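Protein OS-9 homolog (Saccharomyces cerevisiae, PDB 2YMA) is a lectin of the endoplasmic reticulum that recognises N-glycans on misfolded lumenal glycoproteins and, with HRD3, recruits them to the HRD1 ubiquitin ligase for degradation. Local coordinates at residues R34-W47 and A89-L102. Residues are numbered along the deposited sequence; the frame is centred on the assembly and turned at random.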
ATOM      1  N   ARG A  34       2.447   5.526 -13.361  1.00 50.70           N
ATOM      2  CA  ARG A  34       1.831   4.286 -12.899  1.00 56.95           C
ATOM      3  C   ARG A  34       0.553   3.879 -13.603  1.00 58.38           C
ATOM      4  O   ARG A  34      -0.164   4.703 -14.161  1.00 60.93           O
ATOM      5  CB  ARG A  34       1.633   4.280 -11.386  1.00 56.89           C
ATOM      6  CG  ARG A  34       0.990   5.497 -10.856  1.00 45.58           C
ATOM      7  CD  ARG A  34       0.815   5.424  -9.352  1.00 52.78           C
ATOM      8  NE  ARG A  34      -0.184   6.413  -8.955  1.00 49.47           N
ATOM      9  CZ  ARG A  34       0.112   7.603  -8.456  1.00 48.92           C
ATOM     10  NH1 ARG A  34       1.375   7.937  -8.244  1.00 54.11           N
ATOM     11  NH2 ARG A  34      -0.854   8.453  -8.150  1.00 63.82           N
ATOM     12  N   ASP A  35       0.297   2.576 -13.575  1.00 49.71           N
ATOM     13  CA  ASP A  35      -0.890   2.000 -14.164  1.00 48.94           C
ATOM     14  C   ASP A  35      -2.113   2.452 -13.358  1.00 49.48           C
ATOM     15  O   ASP A  35      -2.014   2.659 -12.158  1.00 49.49           O
ATOM     16  CB  ASP A  35      -0.759   0.467 -14.186  1.00 53.92           C
ATOM     17  CG  ASP A  35       0.465  -0.021 -14.998  1.00 56.63           C
ATOM     18  OD1 ASP A  35       0.719   0.500 -16.110  1.00 55.41           O
ATOM     19  OD2 ASP A  35       1.172  -0.943 -14.534  1.00 51.63           O
ATOM     20  N   LYS A  36      -3.241   2.645 -14.044  1.00 49.30           N
ATOM     21  CA  LYS A  36      -4.525   2.987 -13.437  1.00 48.53           C
ATOM     22  C   LYS A  36      -5.534   1.941 -13.869  1.00 57.55           C
ATOM     23  O   LYS A  36      -5.271   1.164 -14.789  1.00 45.10           O
ATOM     24  CB  LYS A  36      -5.071   4.299 -14.000  1.00 51.93           C
ATOM     25  CG  LYS A  36      -4.550   5.577 -13.433  1.00 58.71           C
ATOM     26  CD  LYS A  36      -5.394   6.712 -14.015  1.00 59.87           C
ATOM     27  CE  LYS A  36      -5.002   8.057 -13.446  1.00 74.51           C
ATOM     28  NZ  LYS A  36      -5.791   9.145 -14.071  1.00 88.76           N
ATOM     29  N   LEU A  37      -6.709   1.968 -13.245  1.00 43.46           N
ATOM     30  CA  LEU A  37      -7.845   1.161 -13.688  1.00 42.26           C
ATOM     31  C   LEU A  37      -9.033   2.068 -14.008  1.00 54.20           C
ATOM     32  O   LEU A  37      -9.283   3.062 -13.312  1.00 49.36           O
ATOM     33  CB  LEU A  37      -8.269   0.152 -12.614  1.00 48.46           C
ATOM     34  CG  LEU A  37      -7.244  -0.915 -12.233  1.00 51.49           C
ATOM     35  CD1 LEU A  37      -7.707  -1.711 -11.028  1.00 47.22           C
ATOM     36  CD2 LEU A  37      -6.874  -1.815 -13.417  1.00 38.42           C
ATOM     37  N   MET A  38      -9.779   1.717 -15.048  1.00 57.74           N
ATOM     38  CA  MET A  38     -10.938   2.520 -15.431  1.00 57.96           C
ATOM     39  C   MET A  38     -12.231   1.722 -15.507  1.00 58.47           C
ATOM     40  O   MET A  38     -12.331   0.724 -16.235  1.00 57.12           O
ATOM     41  CB  MET A  38     -10.710   3.221 -16.766  1.00 58.86           C
ATOM     42  CG  MET A  38     -11.904   4.060 -17.184  1.00 77.64           C
ATOM     43  SD  MET A  38     -11.674   4.841 -18.791  1.00 71.30           S
ATOM     44  CE  MET A  38     -11.607   3.401 -19.866  1.00 54.46           C
ATOM     45  N   VAL A  39     -13.228   2.190 -14.767  1.00 46.30           N
ATOM     46  CA  VAL A  39     -14.524   1.529 -14.731  1.00 56.66           C
ATOM     47  C   VAL A  39     -15.456   2.215 -15.713  1.00 69.12           C
ATOM     48  O   VAL A  39     -15.591   3.438 -15.694  1.00 78.59           O
ATOM     49  CB  VAL A  39     -15.131   1.558 -13.314  1.00 53.86           C
ATOM     50  CG1 VAL A  39     -16.507   0.916 -13.309  1.00 63.81           C
ATOM     51  CG2 VAL A  39     -14.208   0.830 -12.349  1.00 63.04           C
ATOM     52  N   THR A  40     -16.078   1.429 -16.587  1.00 73.97           N
ATOM     53  CA  THR A  40     -17.011   1.960 -17.585  1.00 64.98           C
ATOM     54  C   THR A  40     -18.422   1.429 -17.335  1.00 74.94           C
ATOM     55  O   THR A  40     -19.384   1.874 -17.951  1.00 78.46           O
ATOM     56  CB  THR A  40     -16.569   1.612 -19.020  1.00 66.81           C
ATOM     57  OG1 THR A  40     -16.565   0.188 -19.191  1.00 77.52           O
ATOM     58  CG2 THR A  40     -15.156   2.136 -19.281  1.00 68.27           C
ATOM     59  N   ASP A  41     -18.533   0.493 -16.397  1.00 85.86           N
ATOM     60  CA  ASP A  41     -19.800  -0.152 -16.055  1.00 76.93           C
ATOM     61  C   ASP A  41     -20.709   0.785 -15.250  1.00 72.67           C
ATOM     62  O   ASP A  41     -20.316   1.285 -14.198  1.00 83.67           O
ATOM     63  CB  ASP A  41     -19.497  -1.417 -15.243  1.00 88.95           C
ATOM     64  CG  ASP A  41     -20.706  -2.314 -15.059  1.00 97.20           C
ATOM     65  OD1 ASP A  41     -21.855  -1.847 -15.246  1.00101.64           O
ATOM     66  OD2 ASP A  41     -20.493  -3.498 -14.709  1.00 92.45           O
ATOM     67  N   ASN A  42     -21.924   1.012 -15.741  1.00 84.08           N
ATOM     68  CA  ASN A  42     -22.895   1.863 -15.043  1.00106.44           C
ATOM     69  C   ASN A  42     -23.409   1.285 -13.728  1.00103.63           C
ATOM     70  O   ASN A  42     -23.938   2.010 -12.884  1.00101.15           O
ATOM     71  CB  ASN A  42     -24.078   2.199 -15.952  1.00124.77           C
ATOM     72  CG  ASN A  42     -23.900   3.518 -16.664  1.00138.99           C
ATOM     73  OD1 ASN A  42     -23.154   4.386 -16.206  1.00139.80           O
ATOM     74  ND2 ASN A  42     -24.585   3.680 -17.791  1.00140.46           N
ATOM     75  N   ALA A  43     -23.255  -0.023 -13.559  1.00 95.62           N
ATOM     76  CA  ALA A  43     -23.655  -0.683 -12.327  1.00 82.08           C
ATOM     77  C   ALA A  43     -22.571  -0.557 -11.254  1.00 86.31           C
ATOM     78  O   ALA A  43     -22.716  -1.087 -10.150  1.00 91.61           O
ATOM     79  CB  ALA A  43     -23.990  -2.144 -12.595  1.00 72.56           C
ATOM     80  N   MET A  44     -21.489   0.145 -11.588  1.00 80.99           N
ATOM     81  CA  MET A  44     -20.403   0.420 -10.643  1.00 79.95           C
ATOM     82  C   MET A  44     -20.063   1.905 -10.657  1.00 76.57           C
ATOM     83  O   MET A  44     -18.887   2.284 -10.650  1.00 74.30           O
ATOM     84  CB  MET A  44     -19.143  -0.364 -11.018  1.00 85.75           C
ATOM     85  CG  MET A  44     -19.080  -1.786 -10.513  1.00 72.46           C
ATOM     86  SD  MET A  44     -17.558  -2.575 -11.077  1.00 83.82           S
ATOM     87  CE  MET A  44     -17.668  -4.125 -10.212  1.00 98.07           C
ATOM     88  N   SER A  45     -21.097   2.741 -10.697  1.00 91.43           N
ATOM     89  CA  SER A  45     -20.923   4.188 -10.791  1.00 94.82           C
ATOM     90  C   SER A  45     -20.880   4.845  -9.411  1.00 97.02           C
ATOM     91  O   SER A  45     -20.240   5.890  -9.218  1.00 86.25           O
ATOM     92  CB  SER A  45     -22.049   4.788 -11.635  1.00105.50           C
ATOM     93  OG  SER A  45     -23.314   4.322 -11.194  1.00123.43           O
ATOM     94  N   ASN A  46     -21.552   4.208  -8.456  1.00102.13           N
ATOM     95  CA  ASN A  46     -21.715   4.742  -7.109  1.00105.74           C
ATOM     96  C   ASN A  46     -20.860   4.007  -6.087  1.00 93.02           C
ATOM     97  O   ASN A  46     -21.192   2.895  -5.674  1.00 89.50           O
ATOM     98  CB  ASN A  46     -23.189   4.668  -6.705  1.00114.40           C
ATOM     99  CG  ASN A  46     -23.441   5.166  -5.293  1.00121.33           C
ATOM    100  OD1 ASN A  46     -22.644   4.939  -4.374  1.00114.52           O
ATOM    101  ND2 ASN A  46     -24.565   5.847  -5.112  1.00126.00           N
ATOM    102  N   TRP A  47     -19.778   4.648  -5.653  1.00 86.02           N
ATOM    103  CA  TRP A  47     -18.787   3.993  -4.796  1.00 78.63           C
ATOM    104  C   TRP A  47     -19.031   4.119  -3.293  1.00 95.77           C
ATOM    105  O   TRP A  47     -18.158   3.806  -2.480  1.00 85.39           O
ATOM    106  CB  TRP A  47     -17.366   4.420  -5.190  1.00 61.87           C
ATOM    107  CG  TRP A  47     -16.985   3.764  -6.471  1.00 77.32           C
ATOM    108  CD1 TRP A  47     -17.248   4.213  -7.737  1.00 72.41           C
ATOM    109  CD2 TRP A  47     -16.335   2.495  -6.619  1.00 72.39           C
ATOM    110  NE1 TRP A  47     -16.781   3.307  -8.665  1.00 80.64           N
ATOM    111  CE2 TRP A  47     -16.215   2.244  -8.004  1.00 74.21           C
ATOM    112  CE3 TRP A  47     -15.841   1.544  -5.714  1.00 60.63           C
ATOM    113  CZ2 TRP A  47     -15.614   1.087  -8.507  1.00 66.22           C
ATOM    114  CZ3 TRP A  47     -15.239   0.390  -6.220  1.00 66.41           C
ATOM    115  CH2 TRP A  47     -15.132   0.177  -7.601  1.00 65.48           C
ATOM    116  N   ALA A  89      -3.666   0.874  -7.095  1.00 48.54           N
ATOM    117  CA  ALA A  89      -3.968   1.655  -8.285  1.00 43.98           C
ATOM    118  C   ALA A  89      -5.205   2.511  -8.068  1.00 49.74           C
ATOM    119  O   ALA A  89      -6.165   2.087  -7.398  1.00 42.29           O
ATOM    120  CB  ALA A  89      -4.159   0.728  -9.493  1.00 42.90           C
ATOM    121  N   GLU A  90      -5.173   3.725  -8.616  1.00 45.39           N
ATOM    122  CA  GLU A  90      -6.362   4.564  -8.654  1.00 48.58           C
ATOM    123  C   GLU A  90      -7.385   3.918  -9.574  1.00 54.83           C
ATOM    124  O   GLU A  90      -7.046   3.384 -10.643  1.00 43.11           O
ATOM    125  CB  GLU A  90      -6.048   5.965  -9.185  1.00 52.40           C
ATOM    126  CG  GLU A  90      -5.063   6.769  -8.360  1.00 66.91           C
ATOM    127  CD  GLU A  90      -4.920   8.197  -8.870  1.00 92.32           C
ATOM    128  OE1 GLU A  90      -5.769   8.634  -9.679  1.00102.04           O
ATOM    129  OE2 GLU A  90      -3.960   8.885  -8.460  1.00101.09           O
ATOM    130  N   VAL A  91      -8.638   3.959  -9.152  1.00 53.82           N
ATOM    131  CA  VAL A  91      -9.740   3.585 -10.019  1.00 53.33           C
ATOM    132  C   VAL A  91     -10.438   4.870 -10.448  1.00 49.96           C
ATOM    133  O   VAL A  91     -10.937   5.632  -9.611  1.00 55.71           O
ATOM    134  CB  VAL A  91     -10.715   2.638  -9.305  1.00 53.55           C
ATOM    135  CG1 VAL A  91     -11.939   2.401 -10.155  1.00 34.53           C
ATOM    136  CG2 VAL A  91     -10.015   1.321  -8.969  1.00 44.04           C
ATOM    137  N   VAL A  92     -10.433   5.140 -11.749  1.00 54.96           N
ATOM    138  CA  VAL A  92     -11.094   6.334 -12.268  1.00 56.87           C
ATOM    139  C   VAL A  92     -12.248   5.939 -13.181  1.00 57.49           C
ATOM    140  O   VAL A  92     -12.320   4.797 -13.637  1.00 60.97           O
ATOM    141  CB  VAL A  92     -10.120   7.247 -13.053  1.00 52.25           C
ATOM    142  CG1 VAL A  92      -8.931   7.643 -12.182  1.00 48.14           C
ATOM    143  CG2 VAL A  92      -9.656   6.559 -14.344  1.00 45.40           C
ATOM    144  N   ASP A  93     -13.148   6.888 -13.441  1.00 64.21           N
ATOM    145  CA  ASP A  93     -14.199   6.690 -14.440  1.00 62.04           C
ATOM    146  C   ASP A  93     -13.770   7.188 -15.816  1.00 71.21           C
ATOM    147  O   ASP A  93     -12.613   7.549 -16.030  1.00 73.99           O
ATOM    148  CB  ASP A  93     -15.494   7.386 -14.028  1.00 64.44           C
ATOM    149  CG  ASP A  93     -15.345   8.892 -13.941  1.00 76.81           C
ATOM    150  OD1 ASP A  93     -14.387   9.432 -14.541  1.00 77.34           O
ATOM    151  OD2 ASP A  93     -16.189   9.536 -13.272  1.00 77.05           O
ATOM    152  N   MET A  94     -14.720   7.221 -16.744  1.00 80.35           N
ATOM    153  CA  MET A  94     -14.415   7.563 -18.131  1.00 74.06           C
ATOM    154  C   MET A  94     -14.043   9.026 -18.346  1.00 75.31           C
ATOM    155  O   MET A  94     -13.550   9.395 -19.416  1.00 81.09           O
ATOM    156  CB  MET A  94     -15.581   7.187 -19.034  1.00 71.25           C
ATOM    157  CG  MET A  94     -15.682   5.698 -19.283  1.00 81.31           C
ATOM    158  SD  MET A  94     -16.990   5.354 -20.470  1.00112.30           S
ATOM    159  CE  MET A  94     -18.445   5.641 -19.468  1.00134.84           C
ATOM    160  N   LYS A  95     -14.285   9.855 -17.338  1.00 68.04           N
ATOM    161  CA  LYS A  95     -13.861  11.252 -17.384  1.00 76.90           C
ATOM    162  C   LYS A  95     -12.658  11.476 -16.460  1.00 79.54           C
ATOM    163  O   LYS A  95     -12.408  12.595 -15.990  1.00 76.75           O
ATOM    164  CB  LYS A  95     -15.022  12.193 -17.028  1.00 73.51           C
ATOM    165  N   ASP A  96     -11.924  10.390 -16.208  1.00 74.11           N
ATOM    166  CA  ASP A  96     -10.708  10.408 -15.395  1.00 70.48           C
ATOM    167  C   ASP A  96     -10.874  10.988 -13.987  1.00 74.67           C
ATOM    168  O   ASP A  96      -9.942  11.573 -13.421  1.00 78.67           O
ATOM    169  CB  ASP A  96      -9.570  11.119 -16.129  1.00 77.47           C
ATOM    170  CG  ASP A  96      -8.211  10.604 -15.710  1.00 84.32           C
ATOM    171  OD1 ASP A  96      -8.088   9.380 -15.486  1.00 82.24           O
ATOM    172  OD2 ASP A  96      -7.270  11.418 -15.594  1.00 96.57           O
ATOM    173  N   ARG A  97     -12.056  10.808 -13.417  1.00 80.65           N
ATOM    174  CA  ARG A  97     -12.297  11.256 -12.062  1.00 71.93           C
ATOM    175  C   ARG A  97     -12.072  10.113 -11.079  1.00 75.05           C
ATOM    176  O   ARG A  97     -12.524   8.991 -11.315  1.00 87.35           O
ATOM    177  CB  ARG A  97     -13.713  11.808 -11.945  1.00 76.01           C
ATOM    178  CG  ARG A  97     -13.938  13.052 -12.774  1.00 93.05           C
ATOM    179  CD  ARG A  97     -15.413  13.383 -12.852  1.00115.11           C
ATOM    180  NE  ARG A  97     -16.130  12.397 -13.653  1.00131.55           N
ATOM    181  CZ  ARG A  97     -17.431  12.450 -13.917  1.00130.51           C
ATOM    182  NH1 ARG A  97     -18.167  13.444 -13.439  1.00136.70           N
ATOM    183  NH2 ARG A  97     -17.996  11.510 -14.659  1.00116.99           N
ATOM    184  N   PHE A  98     -11.371  10.411  -9.985  1.00 58.76           N
ATOM    185  CA  PHE A  98     -11.054   9.429  -8.944  1.00 62.99           C
ATOM    186  C   PHE A  98     -12.310   8.854  -8.284  1.00 65.59           C
ATOM    187  O   PHE A  98     -13.204   9.593  -7.884  1.00 78.92           O
ATOM    188  CB  PHE A  98     -10.138  10.068  -7.891  1.00 59.66           C
ATOM    189  CG  PHE A  98      -9.732   9.135  -6.771  1.00 78.18           C
ATOM    190  CD1 PHE A  98      -8.611   8.321  -6.894  1.00 57.07           C
ATOM    191  CD2 PHE A  98     -10.461   9.087  -5.587  1.00 67.17           C
ATOM    192  CE1 PHE A  98      -8.229   7.470  -5.860  1.00 66.90           C
ATOM    193  CE2 PHE A  98     -10.088   8.239  -4.557  1.00 62.37           C
ATOM    194  CZ  PHE A  98      -8.969   7.428  -4.691  1.00 67.56           C
ATOM    195  N   GLN A  99     -12.372   7.528  -8.183  1.00 66.52           N
ATOM    196  CA  GLN A  99     -13.518   6.848  -7.577  1.00 53.64           C
ATOM    197  C   GLN A  99     -13.109   6.177  -6.271  1.00 67.96           C
ATOM    198  O   GLN A  99     -13.831   6.230  -5.283  1.00 73.10           O
ATOM    199  CB  GLN A  99     -14.093   5.785  -8.534  1.00 54.23           C
ATOM    200  CG  GLN A  99     -14.440   6.303  -9.918  1.00 71.27           C
ATOM    201  CD  GLN A  99     -15.486   7.409  -9.873  1.00 81.32           C
ATOM    202  OE1 GLN A  99     -15.342   8.444 -10.525  1.00 86.37           O
ATOM    203  NE2 GLN A  99     -16.545   7.189  -9.100  1.00 66.49           N
ATOM    204  N   THR A 100     -11.948   5.527  -6.285  1.00 75.39           N
ATOM    205  CA  THR A 100     -11.436   4.823  -5.117  1.00 57.67           C
ATOM    206  C   THR A 100     -10.031   4.333  -5.421  1.00 58.60           C
ATOM    207  O   THR A 100      -9.579   4.371  -6.565  1.00 52.79           O
ATOM    208  CB  THR A 100     -12.300   3.588  -4.752  1.00 52.22           C
ATOM    209  OG1 THR A 100     -11.931   3.113  -3.452  1.00 59.70           O
ATOM    210  CG2 THR A 100     -12.107   2.450  -5.780  1.00 51.66           C
ATOM    211  N   THR A 101      -9.342   3.870  -4.390  1.00 59.08           N
ATOM    212  CA  THR A 101      -8.059   3.226  -4.585  1.00 44.97           C
ATOM    213  C   THR A 101      -8.269   1.723  -4.412  1.00 54.62           C
ATOM    214  O   THR A 101      -8.934   1.277  -3.468  1.00 45.16           O
ATOM    215  CB  THR A 101      -6.970   3.800  -3.627  1.00 37.72           C
ATOM    216  OG1 THR A 101      -6.599   5.121  -4.060  1.00 43.67           O
ATOM    217  CG2 THR A 101      -5.735   2.936  -3.627  1.00 34.85           C
ATOM    218  N   LEU A 102      -7.743   0.951  -5.357  1.00 41.84           N
ATOM    219  CA  LEU A 102      -7.809  -0.499  -5.271  1.00 45.18           C
ATOM    220  C   LEU A 102      -6.537  -1.003  -4.606  1.00 52.74           C
ATOM    221  O   LEU A 102      -5.426  -0.665  -5.011  1.00 40.44           O
ATOM    222  CB  LEU A 102      -7.969  -1.111  -6.668  1.00 48.20           C
ATOM    223  CG  LEU A 102      -8.368  -2.581  -6.879  1.00 52.79           C
ATOM    224  CD1 LEU A 102      -7.187  -3.394  -7.251  1.00 51.01           C
ATOM    225  CD2 LEU A 102      -9.064  -3.202  -5.684  1.00 64.01           C
TER
HETATM  226  O   HOH W   1      -2.856   4.253 -10.167  1.00 43.91           O
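Leu37 and Val91 pair as parallel neighbours where strand 36-39 runs alongside residues 89-92 of strand 84-92, their directions 22° apart, with Leu37 N bonded to Glu90 O, Val92 N to Leu37 O and Val39 N to Val92 O. This is a beta-alpha-beta connection within the mixed sheet of the Yos9 dimerization domain, since helix 52-67 lies in the chain between the two strands; strand 98-102 returns antiparallel to 84-92 through a type I turn. Where the ladder frays, a water links Asp35 O to Glu90 N.

On one face, branched aliphatic side chains suit the buried space: Val39 CG2 meets Val91 CG1 at 3.5 Å, and Leu37 CD1 reaches Leu102 CD1 across the intervening strand. The helix covers this side, with Phe58 against Val39. Trp47 comes back over the same region, its indole laid along strand 98-102. Gln99 CB sits 3.8 Å from the centroid of its five-membered ring and Thr100 CG2 4.0 Å from that of the six-membered ring, two CH-pi contacts on one indole face. Gln99 and Thr100 both oppose Val91 in a classic beta bulge, which lets consecutive residues share the ring.

The other face bears Met38 and Val92. At its apolar end flexible Met94 lies across Thr40, its CG 3.6 Å from Thr40 CG2 and also near Met38 SD. The opposite end is charged. Arg34 NH2, less surely placed, turns the guanidinium edge to Glu90 OE2 in a salt bridge of uncertain geometry, while NH1 is held by the carbonyls of Asn123 and Asn126. Lys36 has the length to span the neighbouring strand: drawn out straight past CG (chi2 -172°), it passes Val92 CG1, and NZ forms a salt bridge with Asp96 in the turn, meeting OD1 on its syn side at 2.7 Å.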